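Local coordinates for protein kinase (Staphylococcus aureus subsp. aureus Mu50, PDB 3PY9) that probably senses cell-wall muropeptides through the PASTA-repeat extracellular region of a membrane-bound serine/threonine kinase, which would phosphorylate its targets in response, at residues Q22-K26 with N27-L31; K41-E44 with N45-I48; Q109-K112 with G113-A116; F253-T256 with S257-I261. One frame throughout, in Å; residues are numbered along the deposited sequence.

Contact 1 (Q22-K26 with N27-L31); sequences QIFNK and NNLKL
Helix 17-26 ends in a Schellman motif, in which L29 N bonds back to F24 O (2.8 Å) and N28 N to N25 O (2.9 Å), with N28 as the C-prime residue at a positive phi of 59°. N27, the first residue to leave helical geometry, contributes weaker bonds. Its backbone N approaches I23 O at 3.2 Å, and its side-chain ND2 reaches the same oxygen at 3.4 Å, both weak, while the N27 N contact to F24 O is weak as well. F24 O and N25 O are thus taken up by L29 N and N28 N, whereas I23 O keeps a weak i+4 bond from N27 N beside the weak one from the N27 amide.

Among the side chains, F24 carries the apolar part of the cap. Its CB lies 4.1 Å from L29 CB, the hydrophobic pair that usually accompanies this motif, and L29 CB also rests 3.4 Å from F24 O. L29 CD1 stands obliquely to the ring. With CG lying opposite its carbonyl carbon (chi1 -66°), the F24 ring is directed past the turn, where L31 CD1 meets its edge at CE2, 3.8 Å away and close to the ring plane.

The cap thereby turns the chain from helix 17-26 into strand 30-37. F24 and L31 reach V66 of strand 63-69, K30 pairs through its backbone with V64, and L29 packs on P10 and V58, so that helix and sheet of this PASTA domain close over a common interior.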
loop_
_atom_site.group_PDB
_atom_site.type_symbol
_atom_site.label_atom_id
_atom_site.label_comp_id
_atom_site.label_asym_id
_atom_site.label_seq_id
_atom_site.Cartn_x
_atom_site.Cartn_y
_atom_site.Cartn_z
ATOM N N GLN A 22 -35.269 -46.559 15.996
ATOM C CA GLN A 22 -36.170 -46.648 17.146
ATOM C C GLN A 22 -37.639 -46.340 16.783
ATOM O O GLN A 22 -38.524 -47.136 17.092
ATOM C CB GLN A 22 -35.665 -45.746 18.274
ATOM C CG GLN A 22 -34.497 -46.323 19.055
ATOM C CD GLN A 22 -34.929 -46.985 20.354
ATOM O OE1 GLN A 22 -34.097 -47.500 21.114
ATOM N NE2 GLN A 22 -36.236 -46.963 20.627
ATOM N N ILE A 23 -37.908 -45.216 16.115
ATOM C CA ILE A 23 -39.290 -44.924 15.680
ATOM C C ILE A 23 -39.821 -45.941 14.650
ATOM O O ILE A 23 -40.995 -46.301 14.692
ATOM C CB ILE A 23 -39.474 -43.450 15.165
ATOM C CG1 ILE A 23 -39.414 -42.436 16.313
ATOM C CG2 ILE A 23 -40.801 -43.253 14.467
ATOM C CD1 ILE A 23 -38.111 -41.713 16.417
ATOM N N PHE A 24 -38.966 -46.400 13.732
ATOM C CA PHE A 24 -39.389 -47.359 12.699
ATOM C C PHE A 24 -39.732 -48.729 13.290
ATOM O O PHE A 24 -40.730 -49.347 12.884
ATOM C CB PHE A 24 -38.324 -47.551 11.599
ATOM C CG PHE A 24 -38.068 -46.326 10.732
ATOM C CD1 PHE A 24 -39.068 -45.395 10.471
ATOM C CD2 PHE A 24 -36.822 -46.141 10.152
ATOM C CE1 PHE A 24 -38.818 -44.273 9.656
ATOM C CE2 PHE A 24 -36.560 -45.034 9.341
ATOM C CZ PHE A 24 -37.555 -44.093 9.093
ATOM N N ASN A 25 -38.901 -49.212 14.216
ATOM C CA ASN A 25 -39.101 -50.534 14.810
ATOM C C ASN A 25 -40.404 -50.574 15.583
ATOM O O ASN A 25 -41.227 -51.475 15.396
ATOM C CB ASN A 25 -37.950 -50.902 15.744
ATOM C CG ASN A 25 -36.686 -51.265 15.006
ATOM O OD1 ASN A 25 -36.707 -51.546 13.798
ATOM N ND2 ASN A 25 -35.570 -51.272 15.728
ATOM N N LYS A 26 -40.572 -49.571 16.440
ATOM C CA LYS A 26 -41.804 -49.341 17.176
ATOM C C LYS A 26 -43.036 -49.378 16.268
ATOM O O LYS A 26 -44.090 -49.870 16.675
ATOM C CB LYS A 26 -41.702 -48.022 17.965
ATOM C CG LYS A 26 -42.946 -47.102 17.948
ATOM C CD LYS A 26 -44.116 -47.608 18.821
ATOM C CE LYS A 26 -45.418 -46.849 18.518
ATOM N NZ LYS A 26 -45.336 -45.421 18.937
ATOM N N ASN A 27 -42.892 -48.870 15.049
ATOM C CA ASN A 27 -43.984 -48.814 14.070
ATOM C C ASN A 27 -44.093 -50.040 13.152
ATOM O O ASN A 27 -44.800 -49.993 12.142
ATOM C CB ASN A 27 -43.815 -47.562 13.191
ATOM C CG ASN A 27 -44.746 -46.429 13.582
ATOM O OD1 ASN A 27 -45.818 -46.256 12.991
ATOM N ND2 ASN A 27 -44.333 -45.639 14.555
ATOM N N ASN A 28 -43.382 -51.112 13.500
ATOM C CA ASN A 28 -43.285 -52.337 12.687
ATOM C C ASN A 28 -42.725 -52.133 11.252
ATOM O O ASN A 28 -43.285 -52.627 10.276
ATOM C CB ASN A 28 -44.634 -53.076 12.675
ATOM C CG ASN A 28 -45.202 -53.283 14.072
ATOM O OD1 ASN A 28 -44.615 -53.977 14.901
ATOM N ND2 ASN A 28 -46.355 -52.673 14.331
ATOM N N LEU A 29 -41.619 -51.394 11.158
ATOM C CA LEU A 29 -40.963 -51.018 9.902
ATOM C C LEU A 29 -39.472 -51.154 10.103
ATOM O O LEU A 29 -38.998 -51.098 11.244
ATOM C CB LEU A 29 -41.265 -49.550 9.541
ATOM C CG LEU A 29 -42.707 -49.060 9.357
ATOM C CD1 LEU A 29 -42.743 -47.558 9.141
ATOM C CD2 LEU A 29 -43.408 -49.789 8.222
ATOM N N LYS A 30 -38.728 -51.308 9.002
ATOM C CA LYS A 30 -37.273 -51.449 9.067
ATOM C C LYS A 30 -36.548 -50.204 8.578
ATOM O O LYS A 30 -37.018 -49.542 7.640
ATOM C CB LYS A 30 -36.811 -52.656 8.242
ATOM C CG LYS A 30 -36.924 -54.003 8.955
ATOM C CD LYS A 30 -38.371 -54.517 9.054
ATOM C CE LYS A 30 -38.460 -55.822 9.879
ATOM N NZ LYS A 30 -38.311 -57.064 9.033
ATOM N N LEU A 31 -35.408 -49.892 9.206
ATOM C CA LEU A 31 -34.521 -48.878 8.665
ATOM C C LEU A 31 -34.007 -49.366 7.310
ATOM O O LEU A 31 -33.460 -50.453 7.202
ATOM C CB LEU A 31 -33.353 -48.583 9.615
ATOM C CG LEU A 31 -32.310 -47.572 9.125
ATOM C CD1 LEU A 31 -32.932 -46.160 8.948
ATOM C CD2 LEU A 31 -31.098 -47.523 10.058
#

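Contact 2 (K41-E44 with N45-I48); sequences KYPE and NEII. With EU (europium ion), chain C.
E46 folds back over P43, and its side chain can be followed atom by atom. CB starts 3.3 Å from P43 O, and CG stays beside that same carbonyl oxygen at 3.2 Å. With CG placed opposite the carbonyl carbon of E46 (chi1 -75°), the chain then runs extended, and CD comes to 3.7 Å from P43 CD. At the tip, OE1 presses against the proline ring, 3.0 Å from P43 CD, a carbon next to the ring nitrogen whose hydrogens are slightly polarised.

The same oxygen also serves Y42. E46 OE1 lies near the plane of the tyrosine ring, at its edge, 3.8 Å from CD1. The two side chains cross at about a right angle, with carboxylate and ring planes 52° apart, so the acid meets the electropositive rim of the ring and does not stack on it. One face of the same ring carries I47 O, displaced toward the rim, together with I48 CA.

On the outer side of the bend, the E44 chain runs out, fully extended, to a europium ion, which OE1 holds at 2.5 Å and OE2 at 2.6 Å. The neighbouring N45 amide runs alongside E44, but its modelled approach is too close to be trusted.

N45 has positive phi, and its backbone and that of E46 pair with S69. The loop thus brings the chain into strand 47-51, an outer strand of the three-stranded sheet of the PASTA fold, while E44 at its bend binds the metal in the bidentate manner typical of carboxylates on lanthanide ions.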
loop_
_atom_site.group_PDB
_atom_site.type_symbol
_atom_site.label_atom_id
_atom_site.label_comp_id
_atom_site.label_asym_id
_atom_site.label_seq_id
_atom_site.Cartn_x
_atom_site.Cartn_y
_atom_site.Cartn_z
ATOM N N LYS A 41 -30.158 -26.394 5.502
ATOM C CA LYS A 41 -31.338 -26.417 6.366
ATOM C C LYS A 41 -31.196 -27.299 7.626
ATOM O O LYS A 41 -31.737 -26.966 8.677
ATOM C CB LYS A 41 -32.547 -26.844 5.527
ATOM C CG LYS A 41 -33.928 -26.635 6.166
ATOM C CD LYS A 41 -35.014 -26.950 5.125
ATOM C CE LYS A 41 -36.397 -27.098 5.726
ATOM N NZ LYS A 41 -37.287 -27.869 4.800
ATOM N N TYR A 42 -30.474 -28.414 7.522
ATOM C CA TYR A 42 -30.329 -29.356 8.646
ATOM C C TYR A 42 -28.873 -29.589 9.085
ATOM O O TYR A 42 -28.006 -29.886 8.256
ATOM C CB TYR A 42 -30.989 -30.713 8.332
ATOM C CG TYR A 42 -32.482 -30.655 8.076
ATOM C CD1 TYR A 42 -33.398 -30.888 9.105
ATOM C CD2 TYR A 42 -32.976 -30.385 6.804
ATOM C CE1 TYR A 42 -34.770 -30.836 8.872
ATOM C CE2 TYR A 42 -34.342 -30.333 6.561
ATOM C CZ TYR A 42 -35.228 -30.554 7.594
ATOM O OH TYR A 42 -36.569 -30.499 7.334
ATOM N N PRO A 43 -28.607 -29.468 10.401
ATOM C CA PRO A 43 -27.295 -29.734 10.976
ATOM C C PRO A 43 -26.829 -31.145 10.621
ATOM O O PRO A 43 -27.653 -32.074 10.589
ATOM C CB PRO A 43 -27.550 -29.656 12.483
ATOM C CG PRO A 43 -28.763 -28.846 12.623
ATOM C CD PRO A 43 -29.587 -29.057 11.421
ATOM N N GLU A 44 -25.472 -31.359 10.367
ATOM C CA GLU A 44 -24.932 -32.670 9.979
ATOM C C GLU A 44 -25.373 -33.824 10.915
ATOM O O GLU A 44 -25.289 -33.741 12.129
ATOM C CB GLU A 44 -23.405 -32.638 9.930
ATOM C CG GLU A 44 -22.780 -33.968 9.487
ATOM C CD GLU A 44 -21.274 -33.917 9.364
ATOM O OE1 GLU A 44 -20.678 -32.841 9.611
ATOM O OE2 GLU A 44 -20.677 -34.957 9.008
ATOM N N ASN A 45 -25.866 -34.879 10.264
ATOM C CA ASN A 45 -26.342 -36.175 10.819
ATOM C C ASN A 45 -27.693 -36.145 11.502
ATOM O O ASN A 45 -27.940 -36.715 12.583
ATOM C CB ASN A 45 -25.238 -36.700 11.700
ATOM C CG ASN A 45 -23.935 -36.303 11.033
ATOM O OD1 ASN A 45 -23.411 -37.050 10.203
ATOM N ND2 ASN A 45 -23.398 -35.139 11.391
ATOM N N GLU A 46 -28.547 -35.443 10.801
ATOM C CA GLU A 46 -29.941 -35.251 11.073
ATOM C C GLU A 46 -30.572 -35.778 9.786
ATOM O O GLU A 46 -30.027 -35.582 8.699
ATOM C CB GLU A 46 -30.351 -33.767 11.278
ATOM C CG GLU A 46 -29.962 -33.152 12.606
ATOM C CD GLU A 46 -30.896 -32.029 13.099
ATOM O OE1 GLU A 46 -31.428 -31.253 12.278
ATOM O OE2 GLU A 46 -31.078 -31.948 14.337
ATOM N N ILE A 47 -31.728 -36.459 9.880
ATOM C CA ILE A 47 -32.502 -36.910 8.708
ATOM C C ILE A 47 -33.032 -35.713 7.898
ATOM O O ILE A 47 -33.673 -34.825 8.440
ATOM C CB ILE A 47 -33.736 -37.791 9.100
ATOM C CG1 ILE A 47 -33.384 -38.986 10.024
ATOM C CG2 ILE A 47 -34.515 -38.244 7.870
ATOM C CD1 ILE A 47 -32.238 -39.790 9.629
ATOM N N ILE A 48 -32.792 -35.747 6.593
ATOM C CA ILE A 48 -33.148 -34.702 5.634
ATOM C C ILE A 48 -34.473 -35.025 4.951
ATOM O O ILE A 48 -35.287 -34.140 4.691
ATOM C CB ILE A 48 -32.039 -34.670 4.545
ATOM C CG1 ILE A 48 -30.807 -33.921 5.036
ATOM C CG2 ILE A 48 -32.510 -34.102 3.218
ATOM C CD1 ILE A 48 -29.729 -33.906 3.968
HETATM EU EU EU C . -18.542 -33.596 8.522
#

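Contact 3 (Q109-K112 with G113-A116); sequences QAPK and GYIA
P111 O accepts the backbone N-H of Y114 at 3.0 Å, the bond that closes a type II beta turn. G113 occupies the third position of this turn, and at its phi of 89° only a residue without a CB avoids colliding with K112 O.

Y114 packs back over the turn it ends. Its CB approaches P111 CD at 3.9 Å, and P111 CG sits over one face of the aromatic ring, the two rings crossing aslant. K112 O comes to the ring from another direction, at the edge and near its plane, 3.3 Å from Y114 CD1, where it faces the slightly positive C-H rim. The phenol ring is therefore flanked by a proline on a face and a carbonyl at its border.

Further from the bend, A110 lies between the two arms. Its CB is 3.8 Å from I115 O, 4.1 Å from Y114 CB and 4.4 Å from A116 CB. Where the arms separate, a water joins them, donating to Q109 OE1 (3.2 Å) and to A116 O.

The turn connects the loop after strand 100-105 to strand 115-118, an outer strand of the sheet. S138, at the end of the central strand 133-138, binds A110 O through its hydroxyl and pairs through its backbone with G113 and Y114. Through their backbones, I115 also pairs with G82 and L83, and G113 with K85 at the start of helix 85-93, so turn, sheet edge and helix start are tied together.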
loop_
_atom_site.group_PDB
_atom_site.type_symbol
_atom_site.label_atom_id
_atom_site.label_comp_id
_atom_site.label_asym_id
_atom_site.label_seq_id
_atom_site.Cartn_x
_atom_site.Cartn_y
_atom_site.Cartn_z
ATOM N N GLN A 109 -3.088 0.238 -2.213
ATOM C CA GLN A 109 -2.411 -0.993 -2.603
ATOM C C GLN A 109 -2.861 -1.485 -3.984
ATOM O O GLN A 109 -2.036 -1.981 -4.749
ATOM C CB GLN A 109 -2.670 -2.095 -1.563
ATOM C CG GLN A 109 -2.452 -1.644 -0.140
ATOM C CD GLN A 109 -3.252 -2.447 0.860
ATOM O OE1 GLN A 109 -4.437 -2.742 0.652
ATOM N NE2 GLN A 109 -2.609 -2.804 1.965
ATOM N N ALA A 110 -4.162 -1.368 -4.286
ATOM C CA ALA A 110 -4.715 -1.871 -5.545
ATOM C C ALA A 110 -5.208 -0.715 -6.394
ATOM O O ALA A 110 -5.774 0.235 -5.857
ATOM C CB ALA A 110 -5.833 -2.871 -5.279
ATOM N N PRO A 111 -5.001 -0.774 -7.727
ATOM C CA PRO A 111 -5.436 0.368 -8.540
ATOM C C PRO A 111 -6.966 0.423 -8.717
ATOM O O PRO A 111 -7.669 -0.562 -8.414
ATOM C CB PRO A 111 -4.715 0.141 -9.891
ATOM C CG PRO A 111 -3.760 -1.055 -9.673
ATOM C CD PRO A 111 -4.390 -1.832 -8.556
ATOM N N LYS A 112 -7.474 1.567 -9.176
ATOM C CA LYS A 112 -8.904 1.738 -9.408
ATOM C C LYS A 112 -9.472 0.562 -10.205
ATOM O O LYS A 112 -8.890 0.171 -11.224
ATOM C CB LYS A 112 -9.207 3.046 -10.153
ATOM C CG LYS A 112 -10.700 3.287 -10.288
ATOM C CD LYS A 112 -11.035 4.552 -11.029
ATOM C CE LYS A 112 -12.538 4.787 -10.956
ATOM N NZ LYS A 112 -12.828 6.246 -10.749
ATOM N N GLY A 113 -10.580 0.001 -9.722
ATOM C CA GLY A 113 -11.238 -1.148 -10.367
ATOM C C GLY A 113 -10.752 -2.529 -9.925
ATOM O O GLY A 113 -11.276 -3.554 -10.385
ATOM N N TYR A 114 -9.746 -2.563 -9.045
ATOM C CA TYR A 114 -9.170 -3.827 -8.560
ATOM C C TYR A 114 -9.513 -4.058 -7.093
ATOM O O TYR A 114 -9.606 -3.116 -6.308
ATOM C CB TYR A 114 -7.652 -3.870 -8.763
ATOM C CG TYR A 114 -7.206 -3.899 -10.214
ATOM C CD1 TYR A 114 -7.536 -2.870 -11.087
ATOM C CD2 TYR A 114 -6.458 -4.960 -10.715
ATOM C CE1 TYR A 114 -7.149 -2.904 -12.423
ATOM C CE2 TYR A 114 -6.054 -4.990 -12.054
ATOM C CZ TYR A 114 -6.408 -3.956 -12.890
ATOM O OH TYR A 114 -6.017 -3.953 -14.197
ATOM N N ILE A 115 -9.710 -5.325 -6.737
ATOM C CA ILE A 115 -10.092 -5.728 -5.387
ATOM C C ILE A 115 -8.996 -5.468 -4.340
ATOM O O ILE A 115 -7.897 -6.007 -4.439
ATOM C CB ILE A 115 -10.504 -7.207 -5.382
ATOM C CG1 ILE A 115 -11.571 -7.442 -6.440
ATOM C CG2 ILE A 115 -11.001 -7.637 -3.990
ATOM C CD1 ILE A 115 -12.698 -6.457 -6.421
ATOM N N ALA A 116 -9.314 -4.637 -3.352
ATOM C CA ALA A 116 -8.384 -4.291 -2.273
ATOM C C ALA A 116 -8.447 -5.238 -1.068
ATOM O O ALA A 116 -7.487 -5.308 -0.290
ATOM C CB ALA A 116 -8.621 -2.860 -1.811
HETATM O O HOH W 1 -4.736 -4.946 -1.651
#

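Contact 4 (F253-T256 with S257-I261); sequences FDIT and SDQRI
F253 and I261 reach for each other from opposite directions across the inside of a beta-arch, a bend whose arms enter two sheets. The aromatic ring, its CG held in the crowded position between the backbone N and the carbonyl carbon (chi1 55°), projects toward the second arm, and the isoleucine comes to its far end obliquely. F253 CZ lies 3.3 Å from I261 CG1, closer than is usual for two carbons, and F253 CE2 is 3.5 Å from I261 CD1.

Nearer the bend, the CG2 branch of I255 touches S257 O at 3.2 Å. The approach of the other branch to Q259 is modelled too close to be reliable.

Polar links at the bend run through solvent: one water joins T256 OG1 (3.0 Å) to S257 OG (2.8 Å), and another accepts a hydrogen bond from T256 N.

The two arms belong to different sheets. F253 and I255 pair through their backbones with V235 and Q233 of strand 233-241, whereas Q259 and I261 pair with V223 and V221 of strand 217-223, so the bend passes the chain from one sheet to the other.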
loop_
_atom_site.group_PDB
_atom_site.type_symbol
_atom_site.label_atom_id
_atom_site.label_comp_id
_atom_site.label_asym_id
_atom_site.label_seq_id
_atom_site.Cartn_x
_atom_site.Cartn_y
_atom_site.Cartn_z
ATOM N N PHE A 253 36.013 18.331 -11.475
ATOM C CA PHE A 253 37.064 18.413 -12.485
ATOM C C PHE A 253 37.958 17.186 -12.454
ATOM O O PHE A 253 38.080 16.520 -11.423
ATOM C CB PHE A 253 37.896 19.688 -12.308
ATOM C CG PHE A 253 38.498 19.853 -10.940
ATOM C CD1 PHE A 253 37.744 20.384 -9.886
ATOM C CD2 PHE A 253 39.820 19.502 -10.703
ATOM C CE1 PHE A 253 38.293 20.547 -8.615
ATOM C CE2 PHE A 253 40.376 19.659 -9.430
ATOM C CZ PHE A 253 39.599 20.181 -8.388
ATOM N N ASP A 254 38.589 16.896 -13.589
ATOM C CA ASP A 254 39.536 15.793 -13.696
ATOM C C ASP A 254 40.948 16.242 -13.372
ATOM O O ASP A 254 41.337 17.398 -13.608
ATOM C CB ASP A 254 39.517 15.202 -15.104
ATOM C CG ASP A 254 38.227 14.476 -15.412
ATOM O OD1 ASP A 254 37.598 14.002 -14.460
ATOM O OD2 ASP A 254 37.871 14.353 -16.604
ATOM N N ILE A 255 41.715 15.287 -12.869
ATOM C CA ILE A 255 43.068 15.483 -12.394
ATOM C C ILE A 255 43.897 14.390 -13.073
ATOM O O ILE A 255 43.407 13.272 -13.257
ATOM C CB ILE A 255 43.038 15.371 -10.838
ATOM C CG1 ILE A 255 42.541 16.681 -10.223
ATOM C CG2 ILE A 255 44.340 14.962 -10.227
ATOM C CD1 ILE A 255 43.147 17.898 -10.782
ATOM N N THR A 256 45.102 14.735 -13.522
ATOM C CA THR A 256 46.029 13.759 -14.073
ATOM C C THR A 256 47.391 13.901 -13.407
ATOM O O THR A 256 48.318 13.174 -13.719
ATOM C CB THR A 256 46.169 13.858 -15.633
ATOM O OG1 THR A 256 46.444 15.215 -16.013
ATOM C CG2 THR A 256 44.884 13.391 -16.336
ATOM N N SER A 257 47.497 14.844 -12.485
ATOM C CA SER A 257 48.730 15.077 -11.712
ATOM C C SER A 257 48.366 15.846 -10.437
ATOM O O SER A 257 47.233 16.288 -10.272
ATOM C CB SER A 257 49.790 15.841 -12.539
ATOM O OG SER A 257 49.298 17.124 -12.875
ATOM N N ASP A 258 49.321 15.979 -9.528
ATOM C CA ASP A 258 49.096 16.721 -8.299
ATOM C C ASP A 258 48.622 18.139 -8.601
ATOM O O ASP A 258 49.231 18.837 -9.405
ATOM C CB ASP A 258 50.363 16.719 -7.447
ATOM C CG ASP A 258 50.778 15.322 -7.021
ATOM O OD1 ASP A 258 49.958 14.396 -7.122
ATOM O OD2 ASP A 258 51.932 15.137 -6.581
ATOM N N GLN A 259 47.521 18.539 -7.968
ATOM C CA GLN A 259 46.928 19.846 -8.189
ATOM C C GLN A 259 46.621 20.614 -6.911
ATOM O O GLN A 259 45.912 20.123 -6.029
ATOM C CB GLN A 259 45.646 19.712 -8.993
ATOM C CG GLN A 259 45.861 19.449 -10.450
ATOM C CD GLN A 259 45.633 20.681 -11.293
ATOM O OE1 GLN A 259 46.578 21.414 -11.607
ATOM N NE2 GLN A 259 44.374 20.920 -11.671
ATOM N N ARG A 260 47.161 21.830 -6.833
ATOM C CA ARG A 260 46.784 22.783 -5.803
ATOM C C ARG A 260 45.429 23.328 -6.209
ATOM O O ARG A 260 45.224 23.720 -7.355
ATOM C CB ARG A 260 47.837 23.906 -5.683
ATOM C CG ARG A 260 47.413 25.145 -4.884
ATOM C CD ARG A 260 47.844 25.061 -3.431
ATOM N NE ARG A 260 49.302 24.969 -3.287
ATOM C CZ ARG A 260 49.951 24.897 -2.121
ATOM N NH1 ARG A 260 49.283 24.912 -0.967
ATOM N NH2 ARG A 260 51.281 24.804 -2.111
ATOM N N ILE A 261 44.495 23.311 -5.273
ATOM C CA ILE A 261 43.128 23.744 -5.536
ATOM C C ILE A 261 42.726 24.759 -4.492
ATOM O O ILE A 261 43.076 24.625 -3.332
ATOM C CB ILE A 261 42.155 22.527 -5.613
ATOM C CG1 ILE A 261 41.785 22.255 -7.071
ATOM C CG2 ILE A 261 40.879 22.719 -4.792
ATOM C CD1 ILE A 261 42.882 21.572 -7.865
HETATM O O HOH W 2 45.998 17.667 -13.250
HETATM O O HOH W 3 48.890 16.957 -15.665
#

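Overall arrangement
All four are local contacts in which the chain reverses or changes element, strung along an elongated molecule; contacts 1 and 4 lie about 110 Å apart between centres. Contacts 1 and 2 share the first PASTA domain and its three-stranded sheet, contact 1 at the helix end and contact 2 at the loop before an outer strand, with nearest atoms about 6 Å apart. Contact 3 occupies the place in the second domain that contact 2 has in the first, and its proline-led turn has a clear backbone bond. Contacts 1 and 3 are partly buried, whereas 2 and 4 are surface contacts: a carboxylate holds a metal in 2, and water bridges hydroxyls in 4.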